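Local coordinates for protein dienelactone hydrolase (Anabaena variabilis, PDB 2O2G) that probably acts as a hydrolase of the dienelactone hydrolase family, with the alpha/beta-hydrolase fold, at residues A128-A133 with D150-A155; G169-V174 with A197-E202. All coordinates share one frame; numbering follows the deposited sequence.

Contact 1: residues A128-A133 with D150-A155; sequences ALVAAA and DLAPSA
Val-130 and Ala-133 meet Ala-152 and Ala-155 where helix 123-134 of this alpha/beta-hydrolase fold is covered by the loop that leads from strand 139-145 to strand 163-168. The side-chain contacts are apolar, some methyls also rest against backbone carbonyls, and no hydrogen bond crosses.

Three methyl-methyl contacts form one group. The CG2 branch of Val-130 lies 3.6 Å from the CB of Ala-152 and 4.0 Å from the CB of Ala-155, so one methyl serves both alanines. The torsion of Val-130 explains this: CG1 stands anti to the backbone N (chi1 175°), which leaves CG2 anti to the carbonyl carbon and turned to the loop. A short branch at the beta carbon keeps CG2 close to the helix backbone, where it can touch both alanine methyls; Val-130 also touches Ala-95 of helix 91-107. Ala-133, one turn further along the helix, adds its own methyl, 4.1 Å from Ala-155 CB.

A second group of contacts sets methyls against backbone. Ala-155 CB sits 3.8 Å from Val-130 CA and 4.0 Å from Leu-129 O, and the two backbones approach to 5.2 Å between the CA atoms of Val-130 and Ala-155. Such closeness suits alanine, whose single methyl can lie against the helix main chain where a longer side chain would meet it head on. Leu-129 points toward the loop, and its side chain packs on Pro-149 and Leu-156, which flank the segment, and on Val-142 of strand 139-145.

Within the loop, residues 153-155 have helical backbone angles, and a weak hydrogen bond runs from Ala-155 N to Ala-152 O. The CB atoms of Ala-152 and Ala-155 both point toward the helix. At the far end, Ala-133 CB rests 3.8 Å from the carbonyl O of Ala-155.

Contact 2: residues G169-V174 with A197-E202; sequences GYDLPV and ASHLFE
A histidine-carboxylate pair joins the loop before helix 172-184 to the one after strand 189-194: His-199 ND1 donates to Asp-171 OD2 over 2.7 Å. The acceptor lies near the imidazole plane and is met on the syn side of the carboxylate, 28° out of its plane; ring and carboxylate stand almost perpendicular, 85° apart. Both side chains leave with CG anti to the backbone N (chi1 -164° in Asp-171, and much the same in His-199), which brings the carboxylate and the ring together. A water also donates to Asp-171 OD2, at 2.8 Å, so two donors grip this oxygen of a buried residue.

With Ser-122, which His-199 touches, the pair fits the Ser-His-Asp triad of alpha/beta hydrolases, the serine probably on a nucleophile elbow. Replacing Asp-171 by an alanine would probably leave His-199 ND1 without its acceptor and the imidazole freer to turn.

Asp-171 is also the centre of an inverse gamma turn. Just before it, Tyr-170 N donates to Ala-197 O at 2.9 Å, holding the loops together beside the pair. The tyrosine's long side chain lies along the Ala-197 backbone, its CD2 3.8 Å from Ala-197 N.

From the N terminus, the chain first builds the strands and helices up to strand 115-121, then enters helix 123-134, where contact 1 opens. It passes through strand 139-145 and returns to that helix at 150-155, closing a short loop. Strand 163-168 then leads to residues 169-174, where contact 2 opens; helix 172-184 and strand 189-194 follow before 197-202 closes the second loop. The two loops are in series, neither nested nor crossed. Contact 1 ties a helix to the loop between strands 139-145 and 163-168, while contact 2 joins loops following strands 163-168 and 189-194. Their centres lie about 21 Å apart, and their nearest atoms, about 6 Å apart, do not touch.

Contact 1: residues A128-A133 with D150-A155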
loop_
_atom_site.group_PDB
_atom_site.type_symbol
_atom_site.label_atom_id
_atom_site.label_comp_id
_atom_site.label_asym_id
_atom_site.label_seq_id
_atom_site.Cartn_x
_atom_site.Cartn_y
_atom_site.Cartn_z
ATOM N N ALA A 128 -2.367 -1.537 -5.792
ATOM C CA ALA A 128 -2.284 -0.140 -5.416
ATOM C C ALA A 128 -2.243 0.744 -6.646
ATOM O O ALA A 128 -2.922 1.782 -6.665
ATOM C CB ALA A 128 -1.051 0.117 -4.586
ATOM N N LEU A 129 -1.438 0.354 -7.648
ATOM C CA LEU A 129 -1.336 1.154 -8.856
ATOM C C LEU A 129 -2.629 1.117 -9.638
ATOM O O LEU A 129 -3.007 2.127 -10.217
ATOM C CB LEU A 129 -0.154 0.731 -9.733
ATOM C CG LEU A 129 1.160 1.053 -9.004
ATOM C CD1 LEU A 129 2.276 0.200 -9.529
ATOM C CD2 LEU A 129 1.516 2.549 -9.077
ATOM N N VAL A 130 -3.306 -0.036 -9.683
ATOM C CA VAL A 130 -4.578 -0.118 -10.426
ATOM C C VAL A 130 -5.635 0.764 -9.757
ATOM O O VAL A 130 -6.381 1.473 -10.430
ATOM C CB VAL A 130 -5.084 -1.581 -10.596
ATOM C CG1 VAL A 130 -6.468 -1.609 -11.268
ATOM C CG2 VAL A 130 -4.099 -2.390 -11.408
ATOM N N ALA A 131 -5.675 0.734 -8.424
ATOM C CA ALA A 131 -6.587 1.572 -7.662
ATOM C C ALA A 131 -6.297 3.088 -7.820
ATOM O O ALA A 131 -7.219 3.891 -7.963
ATOM C CB ALA A 131 -6.535 1.178 -6.175
ATOM N N ALA A 132 -5.016 3.458 -7.793
ATOM C CA ALA A 132 -4.592 4.846 -7.924
ATOM C C ALA A 132 -5.056 5.457 -9.249
ATOM O O ALA A 132 -5.477 6.613 -9.289
ATOM C CB ALA A 132 -3.064 4.937 -7.769
ATOM N N ALA A 133 -4.991 4.672 -10.319
ATOM C CA ALA A 133 -5.454 5.093 -11.641
ATOM C C ALA A 133 -6.965 5.338 -11.664
ATOM O O ALA A 133 -7.428 6.128 -12.485
ATOM C CB ALA A 133 -5.082 4.087 -12.654
ATOM N N ASP A 150 4.583 -4.102 -13.428
ATOM C CA ASP A 150 4.594 -4.376 -14.854
ATOM C C ASP A 150 3.407 -5.232 -15.256
ATOM O O ASP A 150 3.027 -5.248 -16.428
ATOM C CB ASP A 150 5.865 -5.121 -15.226
ATOM C CG ASP A 150 6.012 -6.385 -14.430
ATOM O OD1 ASP A 150 6.123 -6.286 -13.166
ATOM O OD2 ASP A 150 5.967 -7.464 -15.062
ATOM N N LEU A 151 2.818 -5.949 -14.299
ATOM C CA LEU A 151 1.664 -6.793 -14.590
ATOM C C LEU A 151 0.320 -6.072 -14.471
ATOM O O LEU A 151 -0.720 -6.718 -14.420
ATOM C CB LEU A 151 1.704 -8.056 -13.720
ATOM C CG LEU A 151 2.939 -8.960 -13.897
ATOM C CD1 LEU A 151 2.795 -10.141 -12.947
ATOM C CD2 LEU A 151 3.116 -9.413 -15.337
ATOM N N ALA A 152 0.342 -4.741 -14.490
ATOM C CA ALA A 152 -0.862 -3.884 -14.460
ATOM C C ALA A 152 -0.629 -2.810 -15.530
ATOM O O ALA A 152 -0.738 -1.625 -15.244
ATOM C CB ALA A 152 -0.988 -3.233 -13.108
ATOM N N PRO A 153 -0.325 -3.229 -16.771
ATOM C CA PRO A 153 0.133 -2.265 -17.765
ATOM C C PRO A 153 -0.873 -1.253 -18.244
ATOM O O PRO A 153 -0.466 -0.180 -18.684
ATOM C CB PRO A 153 0.567 -3.160 -18.934
ATOM C CG PRO A 153 -0.318 -4.342 -18.835
ATOM C CD PRO A 153 -0.421 -4.587 -17.358
ATOM N N SER A 154 -2.166 -1.577 -18.196
ATOM C CA SER A 154 -3.191 -0.609 -18.631
ATOM C C SER A 154 -3.329 0.524 -17.624
ATOM O O SER A 154 -3.588 1.663 -17.994
ATOM C CB SER A 154 -4.526 -1.300 -18.870
ATOM O OG SER A 154 -4.901 -2.020 -17.702
ATOM N N ALA A 155 -3.157 0.212 -16.345
ATOM C CA ALA A 155 -3.222 1.232 -15.308
ATOM C C ALA A 155 -2.022 2.137 -15.262
ATOM O O ALA A 155 -2.162 3.317 -14.932
ATOM C CB ALA A 155 -3.379 0.582 -13.932
#

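Contact 2: residues G169-V174 with A197-E202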
loop_
_atom_site.group_PDB
_atom_site.type_symbol
_atom_site.label_atom_id
_atom_site.label_comp_id
_atom_site.label_asym_id
_atom_site.label_seq_id
_atom_site.Cartn_x
_atom_site.Cartn_y
_atom_site.Cartn_z
ATOM N N GLY A 169 17.868 -5.769 -4.046
ATOM C CA GLY A 169 18.926 -6.050 -4.989
ATOM C C GLY A 169 19.114 -7.515 -5.367
ATOM O O GLY A 169 19.599 -7.818 -6.462
ATOM N N TYR A 170 18.799 -8.426 -4.447
ATOM C CA TYR A 170 18.894 -9.863 -4.732
ATOM C C TYR A 170 17.646 -10.381 -5.462
ATOM O O TYR A 170 17.652 -11.507 -5.956
ATOM C CB TYR A 170 19.016 -10.699 -3.449
ATOM C CG TYR A 170 20.284 -10.591 -2.621
ATOM C CD1 TYR A 170 21.523 -10.436 -3.204
ATOM C CD2 TYR A 170 20.239 -10.774 -1.254
ATOM C CE1 TYR A 170 22.689 -10.366 -2.432
ATOM C CE2 TYR A 170 21.393 -10.699 -0.471
ATOM C CZ TYR A 170 22.619 -10.511 -1.066
ATOM O OH TYR A 170 23.780 -10.460 -0.299
ATOM N N ASP A 171 16.568 -9.590 -5.497
ATOM C CA ASP A 171 15.289 -9.996 -6.113
ATOM C C ASP A 171 15.377 -9.664 -7.613
ATOM O O ASP A 171 14.525 -8.973 -8.146
ATOM C CB ASP A 171 14.173 -9.204 -5.391
ATOM C CG ASP A 171 12.757 -9.767 -5.613
ATOM O OD1 ASP A 171 12.601 -10.855 -6.240
ATOM O OD2 ASP A 171 11.802 -9.106 -5.101
ATOM N N LEU A 172 16.410 -10.183 -8.294
ATOM C CA LEU A 172 16.723 -9.818 -9.704
ATOM C C LEU A 172 15.569 -9.892 -10.727
ATOM O O LEU A 172 15.484 -9.036 -11.634
ATOM C CB LEU A 172 17.967 -10.608 -10.232
ATOM N N PRO A 173 14.682 -10.893 -10.601
ATOM C CA PRO A 173 13.615 -10.881 -11.608
ATOM C C PRO A 173 12.727 -9.623 -11.532
ATOM O O PRO A 173 12.486 -8.941 -12.550
ATOM C CB PRO A 173 12.792 -12.137 -11.253
ATOM C CG PRO A 173 13.133 -12.459 -9.802
ATOM C CD PRO A 173 14.552 -12.030 -9.658
ATOM N N VAL A 174 12.285 -9.330 -10.309
ATOM C CA VAL A 174 11.405 -8.228 -10.001
ATOM C C VAL A 174 12.052 -6.871 -10.318
ATOM O O VAL A 174 11.336 -5.923 -10.596
ATOM C CB VAL A 174 10.951 -8.301 -8.490
ATOM C CG1 VAL A 174 10.192 -7.097 -8.076
ATOM C CG2 VAL A 174 10.084 -9.530 -8.227
ATOM N N ALA A 197 19.166 -7.196 -0.486
ATOM C CA ALA A 197 17.914 -7.507 0.175
ATOM C C ALA A 197 17.172 -8.457 -0.771
ATOM O O ALA A 197 17.228 -8.274 -1.993
ATOM C CB ALA A 197 17.095 -6.248 0.402
ATOM N N SER A 198 16.484 -9.455 -0.215
ATOM C CA SER A 198 15.703 -10.423 -1.039
ATOM C C SER A 198 14.213 -10.022 -1.110
ATOM O O SER A 198 13.843 -8.941 -0.675
ATOM C CB SER A 198 15.931 -11.847 -0.529
ATOM O OG SER A 198 15.785 -11.905 0.865
ATOM N N HIS A 199 13.350 -10.862 -1.674
ATOM C CA HIS A 199 11.966 -10.454 -1.908
ATOM C C HIS A 199 11.218 -9.738 -0.771
ATOM O O HIS A 199 10.557 -8.720 -1.007
ATOM C CB HIS A 199 11.114 -11.600 -2.509
ATOM C CG HIS A 199 9.777 -11.140 -2.986
ATOM N ND1 HIS A 199 9.625 -10.313 -4.083
ATOM C CD2 HIS A 199 8.536 -11.308 -2.468
ATOM C CE1 HIS A 199 8.344 -10.030 -4.240
ATOM N NE2 HIS A 199 7.663 -10.607 -3.263
ATOM N N LEU A 200 11.285 -10.254 0.454
ATOM C CA LEU A 200 10.540 -9.645 1.575
ATOM C C LEU A 200 11.420 -8.826 2.512
ATOM O O LEU A 200 11.026 -8.566 3.682
ATOM C CB LEU A 200 9.808 -10.707 2.403
ATOM C CG LEU A 200 8.773 -11.547 1.663
ATOM C CD1 LEU A 200 8.338 -12.684 2.549
ATOM C CD2 LEU A 200 7.591 -10.674 1.247
ATOM N N PHE A 201 12.605 -8.451 2.021
ATOM C CA PHE A 201 13.463 -7.544 2.765
ATOM C C PHE A 201 13.708 -8.031 4.161
ATOM O O PHE A 201 13.626 -7.274 5.120
ATOM C CB PHE A 201 12.832 -6.144 2.790
ATOM C CG PHE A 201 12.610 -5.587 1.429
ATOM C CD1 PHE A 201 11.453 -5.895 0.722
ATOM C CD2 PHE A 201 13.576 -4.823 0.819
ATOM C CE1 PHE A 201 11.263 -5.425 -0.550
ATOM C CE2 PHE A 201 13.379 -4.354 -0.465
ATOM C CZ PHE A 201 12.212 -4.665 -1.143
ATOM N N GLU A 202 14.065 -9.307 4.247
ATOM C CA GLU A 202 14.298 -9.955 5.524
ATOM C C GLU A 202 15.692 -9.781 6.095
ATOM O O GLU A 202 15.884 -9.978 7.269
ATOM C CB GLU A 202 14.008 -11.445 5.396
ATOM C CG GLU A 202 12.532 -11.748 5.280
ATOM C CD GLU A 202 12.276 -13.193 4.896
ATOM O OE1 GLU A 202 12.905 -13.663 3.917
ATOM O OE2 GLU A 202 11.425 -13.838 5.549
HETATM O O HOH W 1 12.069 -6.855 -3.496
#